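Local coordinates for protein internalin C2 (Listeria monocytogenes serotype 4b str. F2365, PDB 4FHO) that is a leucine-rich-repeat internalin of a pathogenic bacterium, probably involved in adhesion to or invasion of host cells, at residues E7-F19 with T32-L46. Sequence-based numbering, arbitrary orientation.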
loop_
_atom_site.group_PDB
_atom_site.type_symbol
_atom_site.label_atom_id
_atom_site.label_comp_id
_atom_site.label_asym_id
_atom_site.label_seq_id
_atom_site.Cartn_x
_atom_site.Cartn_y
_atom_site.Cartn_z
ATOM N N GLU A 7 0.395 -22.952 -0.338
ATOM C CA GLU A 7 -0.729 -23.323 -1.211
ATOM C C GLU A 7 -0.186 -23.877 -2.531
ATOM O O GLU A 7 0.878 -23.457 -2.986
ATOM C CB GLU A 7 -1.647 -22.109 -1.429
ATOM C CG GLU A 7 -3.096 -22.450 -1.818
ATOM C CD GLU A 7 -4.182 -21.626 -1.110
ATOM O OE1 GLU A 7 -3.893 -20.640 -0.382
ATOM O OE2 GLU A 7 -5.366 -21.973 -1.295
ATOM N N SER A 8 -0.915 -24.822 -3.133
ATOM C CA SER A 8 -0.395 -25.625 -4.251
ATOM C C SER A 8 -1.484 -26.157 -5.185
ATOM O O SER A 8 -2.448 -26.780 -4.711
ATOM C CB SER A 8 0.409 -26.808 -3.698
ATOM O OG SER A 8 1.001 -27.565 -4.741
ATOM N N ILE A 9 -1.316 -25.925 -6.497
ATOM C CA ILE A 9 -2.164 -26.556 -7.534
ATOM C C ILE A 9 -2.027 -28.084 -7.511
ATOM O O ILE A 9 -0.937 -28.605 -7.273
ATOM C CB ILE A 9 -1.909 -26.022 -8.984
ATOM C CG1 ILE A 9 -0.457 -26.224 -9.463
ATOM C CG2 ILE A 9 -2.274 -24.546 -9.080
ATOM C CD1 ILE A 9 -0.252 -25.970 -10.939
ATOM N N ALA A 10 -3.133 -28.782 -7.761
ATOM C CA ALA A 10 -3.184 -30.257 -7.670
ATOM C C ALA A 10 -2.379 -30.982 -8.766
ATOM O O ALA A 10 -1.828 -32.063 -8.519
ATOM C CB ALA A 10 -4.632 -30.738 -7.674
ATOM N N GLN A 11 -2.340 -30.396 -9.966
ATOM C CA GLN A 11 -1.592 -30.942 -11.115
ATOM C C GLN A 11 -1.222 -29.809 -12.110
ATOM O O GLN A 11 -1.573 -28.648 -11.861
ATOM C CB GLN A 11 -2.393 -32.101 -11.767
ATOM C CG GLN A 11 -3.556 -31.759 -12.706
ATOM C CD GLN A 11 -4.803 -31.274 -11.986
ATOM O OE1 GLN A 11 -4.745 -30.369 -11.159
ATOM N NE2 GLN A 11 -5.946 -31.875 -12.312
ATOM N N PRO A 12 -0.492 -30.128 -13.208
ATOM C CA PRO A 12 -0.268 -29.127 -14.266
ATOM C C PRO A 12 -1.565 -28.624 -14.927
ATOM O O PRO A 12 -2.354 -29.419 -15.455
ATOM C CB PRO A 12 0.619 -29.873 -15.268
ATOM C CG PRO A 12 1.376 -30.838 -14.425
ATOM C CD PRO A 12 0.399 -31.291 -13.382
ATOM N N THR A 13 -1.774 -27.308 -14.862
ATOM C CA THR A 13 -3.031 -26.661 -15.248
ATOM C C THR A 13 -2.703 -25.504 -16.203
ATOM O O THR A 13 -1.646 -24.895 -16.046
ATOM C CB THR A 13 -3.746 -26.110 -13.994
ATOM O OG1 THR A 13 -3.926 -27.175 -13.055
ATOM C CG2 THR A 13 -5.108 -25.509 -14.334
ATOM N N PRO A 14 -3.580 -25.219 -17.200
ATOM C CA PRO A 14 -3.344 -24.055 -18.054
ATOM C C PRO A 14 -3.341 -22.738 -17.272
ATOM O O PRO A 14 -4.085 -22.604 -16.289
ATOM C CB PRO A 14 -4.515 -24.098 -19.037
ATOM C CG PRO A 14 -4.852 -25.540 -19.142
ATOM C CD PRO A 14 -4.653 -26.075 -17.753
ATOM N N ILE A 15 -2.518 -21.784 -17.707
ATOM C CA ILE A 15 -2.395 -20.483 -17.023
ATOM C C ILE A 15 -3.736 -19.731 -16.967
ATOM O O ILE A 15 -4.049 -19.108 -15.936
ATOM C CB ILE A 15 -1.264 -19.595 -17.637
ATOM C CG1 ILE A 15 0.120 -20.240 -17.443
ATOM C CG2 ILE A 15 -1.227 -18.211 -17.010
ATOM C CD1 ILE A 15 1.173 -19.700 -18.389
ATOM N N ASN A 16 -4.539 -19.817 -18.033
ATOM C CA ASN A 16 -5.859 -19.124 -18.066
ATOM C C ASN A 16 -7.015 -19.822 -17.323
ATOM O O ASN A 16 -8.131 -19.302 -17.321
ATOM C CB ASN A 16 -6.261 -18.734 -19.506
ATOM C CG ASN A 16 -6.593 -19.927 -20.406
ATOM O OD1 ASN A 16 -6.371 -21.085 -20.069
ATOM N ND2 ASN A 16 -7.125 -19.623 -21.575
ATOM N N VAL A 17 -6.754 -20.998 -16.743
ATOM C CA VAL A 17 -7.679 -21.679 -15.809
ATOM C C VAL A 17 -7.399 -21.172 -14.400
ATOM O O VAL A 17 -8.322 -20.738 -13.706
ATOM C CB VAL A 17 -7.505 -23.218 -15.816
ATOM C CG1 VAL A 17 -8.295 -23.886 -14.685
ATOM C CG2 VAL A 17 -7.918 -23.807 -17.162
ATOM N N ILE A 18 -6.126 -21.261 -13.994
ATOM C CA ILE A 18 -5.638 -20.788 -12.677
ATOM C C ILE A 18 -5.895 -19.282 -12.504
ATOM O O ILE A 18 -6.383 -18.862 -11.469
ATOM C CB ILE A 18 -4.112 -21.027 -12.495
ATOM C CG1 ILE A 18 -3.728 -22.507 -12.577
ATOM C CG2 ILE A 18 -3.623 -20.505 -11.144
ATOM C CD1 ILE A 18 -2.242 -22.683 -12.816
ATOM N N PHE A 19 -5.539 -18.490 -13.521
ATOM C CA PHE A 19 -5.720 -17.028 -13.532
ATOM C C PHE A 19 -6.800 -16.689 -14.563
ATOM O O PHE A 19 -6.484 -16.502 -15.750
ATOM C CB PHE A 19 -4.411 -16.329 -13.870
ATOM C CG PHE A 19 -3.322 -16.588 -12.878
ATOM C CD1 PHE A 19 -3.166 -15.763 -11.764
ATOM C CD2 PHE A 19 -2.446 -17.666 -13.042
ATOM C CE1 PHE A 19 -2.152 -16.001 -10.841
ATOM C CE2 PHE A 19 -1.436 -17.912 -12.111
ATOM C CZ PHE A 19 -1.292 -17.079 -11.005
ATOM N N THR A 32 6.532 -16.565 -16.183
ATOM C CA THR A 32 6.931 -17.989 -16.277
ATOM C C THR A 32 7.656 -18.371 -17.585
ATOM O O THR A 32 8.019 -19.543 -17.772
ATOM C CB THR A 32 5.702 -18.921 -16.096
ATOM O OG1 THR A 32 4.723 -18.641 -17.106
ATOM C CG2 THR A 32 5.073 -18.730 -14.723
ATOM N N GLY A 33 7.871 -17.399 -18.477
ATOM C CA GLY A 33 8.527 -17.627 -19.761
ATOM C C GLY A 33 7.758 -18.451 -20.786
ATOM O O GLY A 33 8.352 -18.902 -21.756
ATOM N N LYS A 34 6.445 -18.616 -20.611
ATOM C CA LYS A 34 5.639 -19.442 -21.525
ATOM C C LYS A 34 5.237 -18.683 -22.793
ATOM O O LYS A 34 5.279 -17.448 -22.834
ATOM C CB LYS A 34 4.398 -19.994 -20.808
ATOM C CG LYS A 34 4.710 -20.893 -19.612
ATOM C CD LYS A 34 5.319 -22.237 -20.014
ATOM C CE LYS A 34 5.725 -23.060 -18.806
ATOM N NZ LYS A 34 6.219 -24.418 -19.186
ATOM N N SER A 35 4.856 -19.446 -23.823
ATOM C CA SER A 35 4.477 -18.889 -25.139
ATOM C C SER A 35 3.045 -18.348 -25.186
ATOM O O SER A 35 2.816 -17.293 -25.776
ATOM C CB SER A 35 4.646 -19.940 -26.237
ATOM O OG SER A 35 5.991 -20.357 -26.301
ATOM N N ASN A 36 2.109 -19.079 -24.567
ATOM C CA ASN A 36 0.663 -18.806 -24.631
ATOM C C ASN A 36 0.002 -18.951 -23.249
ATOM O O ASN A 36 0.447 -19.766 -22.438
ATOM C CB ASN A 36 0.014 -19.785 -25.629
ATOM C CG ASN A 36 -1.312 -19.278 -26.192
ATOM O OD1 ASN A 36 -2.269 -19.022 -25.455
ATOM N ND2 ASN A 36 -1.376 -19.146 -27.513
ATOM N N VAL A 37 -1.061 -18.178 -23.001
ATOM C CA VAL A 37 -1.875 -18.301 -21.763
ATOM C C VAL A 37 -2.613 -19.651 -21.640
ATOM O O VAL A 37 -2.992 -20.041 -20.536
ATOM C CB VAL A 37 -2.921 -17.174 -21.606
ATOM C CG1 VAL A 37 -2.253 -15.813 -21.473
ATOM C CG2 VAL A 37 -3.923 -17.198 -22.758
ATOM N N THR A 38 -2.832 -20.337 -22.771
ATOM C CA THR A 38 -3.332 -21.715 -22.778
ATOM C C THR A 38 -2.285 -22.770 -22.382
ATOM O O THR A 38 -2.663 -23.927 -22.183
ATOM C CB THR A 38 -3.940 -22.110 -24.152
ATOM O OG1 THR A 38 -2.984 -21.893 -25.191
ATOM C CG2 THR A 38 -5.186 -21.291 -24.449
ATOM N N ASP A 39 -0.996 -22.401 -22.280
ATOM C CA ASP A 39 0.056 -23.361 -21.885
ATOM C C ASP A 39 -0.052 -23.733 -20.413
ATOM O O ASP A 39 -0.493 -22.928 -19.585
ATOM C CB ASP A 39 1.481 -22.834 -22.121
ATOM C CG ASP A 39 1.795 -22.571 -23.585
ATOM O OD1 ASP A 39 1.214 -23.224 -24.475
ATOM O OD2 ASP A 39 2.643 -21.692 -23.840
ATOM N N ALA A 40 0.394 -24.952 -20.114
ATOM C CA ALA A 40 0.419 -25.502 -18.764
ATOM C C ALA A 40 1.561 -24.865 -17.957
ATOM O O ALA A 40 2.595 -24.469 -18.523
ATOM C CB ALA A 40 0.571 -27.040 -18.810
ATOM N N VAL A 41 1.353 -24.749 -16.645
ATOM C CA VAL A 41 2.426 -24.453 -15.680
ATOM C C VAL A 41 2.362 -25.462 -14.530
ATOM O O VAL A 41 1.277 -25.985 -14.203
ATOM C CB VAL A 41 2.361 -23.011 -15.143
ATOM C CG1 VAL A 41 2.736 -22.036 -16.241
ATOM C CG2 VAL A 41 0.985 -22.690 -14.583
ATOM N N THR A 42 3.536 -25.773 -13.967
ATOM C CA THR A 42 3.646 -26.570 -12.734
ATOM C C THR A 42 3.560 -25.603 -11.553
ATOM O O THR A 42 3.622 -24.375 -11.740
ATOM C CB THR A 42 4.982 -27.341 -12.659
ATOM O OG1 THR A 42 6.077 -26.415 -12.627
ATOM C CG2 THR A 42 5.148 -28.252 -13.869
ATOM N N GLN A 43 3.419 -26.153 -10.347
ATOM C CA GLN A 43 3.504 -25.354 -9.119
ATOM C C GLN A 43 4.900 -24.740 -8.932
ATOM O O GLN A 43 5.004 -23.608 -8.448
ATOM C CB GLN A 43 3.093 -26.165 -7.880
ATOM C CG GLN A 43 3.079 -25.388 -6.563
ATOM C CD GLN A 43 2.250 -24.109 -6.627
ATOM O OE1 GLN A 43 1.085 -24.130 -7.037
ATOM N NE2 GLN A 43 2.851 -22.993 -6.228
ATOM N N ALA A 44 5.947 -25.477 -9.325
ATOM C CA ALA A 44 7.333 -24.955 -9.346
ATOM C C ALA A 44 7.512 -23.680 -10.196
ATOM O O ALA A 44 8.263 -22.787 -9.796
ATOM C CB ALA A 44 8.309 -26.029 -9.808
ATOM N N ASP A 45 6.833 -23.604 -11.348
ATOM C CA ASP A 45 6.838 -22.383 -12.194
ATOM C C ASP A 45 6.214 -21.207 -11.454
ATOM O O ASP A 45 6.752 -20.103 -11.470
ATOM C CB ASP A 45 6.051 -22.573 -13.497
ATOM C CG ASP A 45 6.653 -23.614 -14.408
ATOM O OD1 ASP A 45 7.778 -23.394 -14.894
ATOM O OD2 ASP A 45 5.981 -24.637 -14.649
ATOM N N LEU A 46 5.075 -21.466 -10.808
ATOM C CA LEU A 46 4.392 -20.464 -9.978
ATOM C C LEU A 46 5.238 -20.047 -8.763
ATOM O O LEU A 46 5.322 -18.860 -8.460
ATOM C CB LEU A 46 3.005 -20.974 -9.548
ATOM C CG LEU A 46 1.976 -21.277 -10.649
ATOM C CD1 LEU A 46 0.632 -21.630 -10.050
ATOM C CD2 LEU A 46 1.805 -20.077 -11.577
#
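Thr13 and Val41 form an antiparallel hydrogen-bonded pair in the two-residue strands 13-14 and 40-41, which make up the miniature sheet of the helical N-terminal cap of the internalin, next to the first leucine-rich repeats. Val41 N donates to Thr13 O at 3.1 Å, while the return bond from Thr13 N to Val41 O is weak. Beyond Pro14 and Ala40, a non-hydrogen-bonded pair, the chain of 7-19 turns into the short helix 15-18, and its first two amides are taken up by the turn Asn36-Asp39: Ile15 N donates to Asp39 O and Asn16 N to Val37 O. That turn is braced from within, as Asn36 OD1 receives Thr38 N in an Asx turn and Asp39 OD2 receives Asn36 N from above its carboxylate plane.

Ile15 and Val41 meet at about a right angle. With CG1 of Ile15 anti to its carbonyl carbon (chi1 -64°), this branch lies 3.4 Å from Val41 CG1, tight for two carbons, and its CD1 continues toward Thr32 and Lys34. The other methyl of Val41, CG2, packs against Ile18 CD1, which also reaches tip to tip toward Leu46 CD1. Leu46 CD2 sits at the edge of the Phe19 ring, 3.9 Å from CE2, and helix 22-31 adds Leu24 and Val28 to this apolar cluster.

At the start of helix 43-47, Thr42 and Asp45 form a capping box. Gln43, bent at chi2 (53°), runs past Ser8 OG with its CG and places its amide beside the backbone of 7-19; NE2 is held by Tyr67 O, while OE1 accepts Ile9 N at 3.0 Å in a nearly straight bond (169°), the donor tilted from the carbonyl plane.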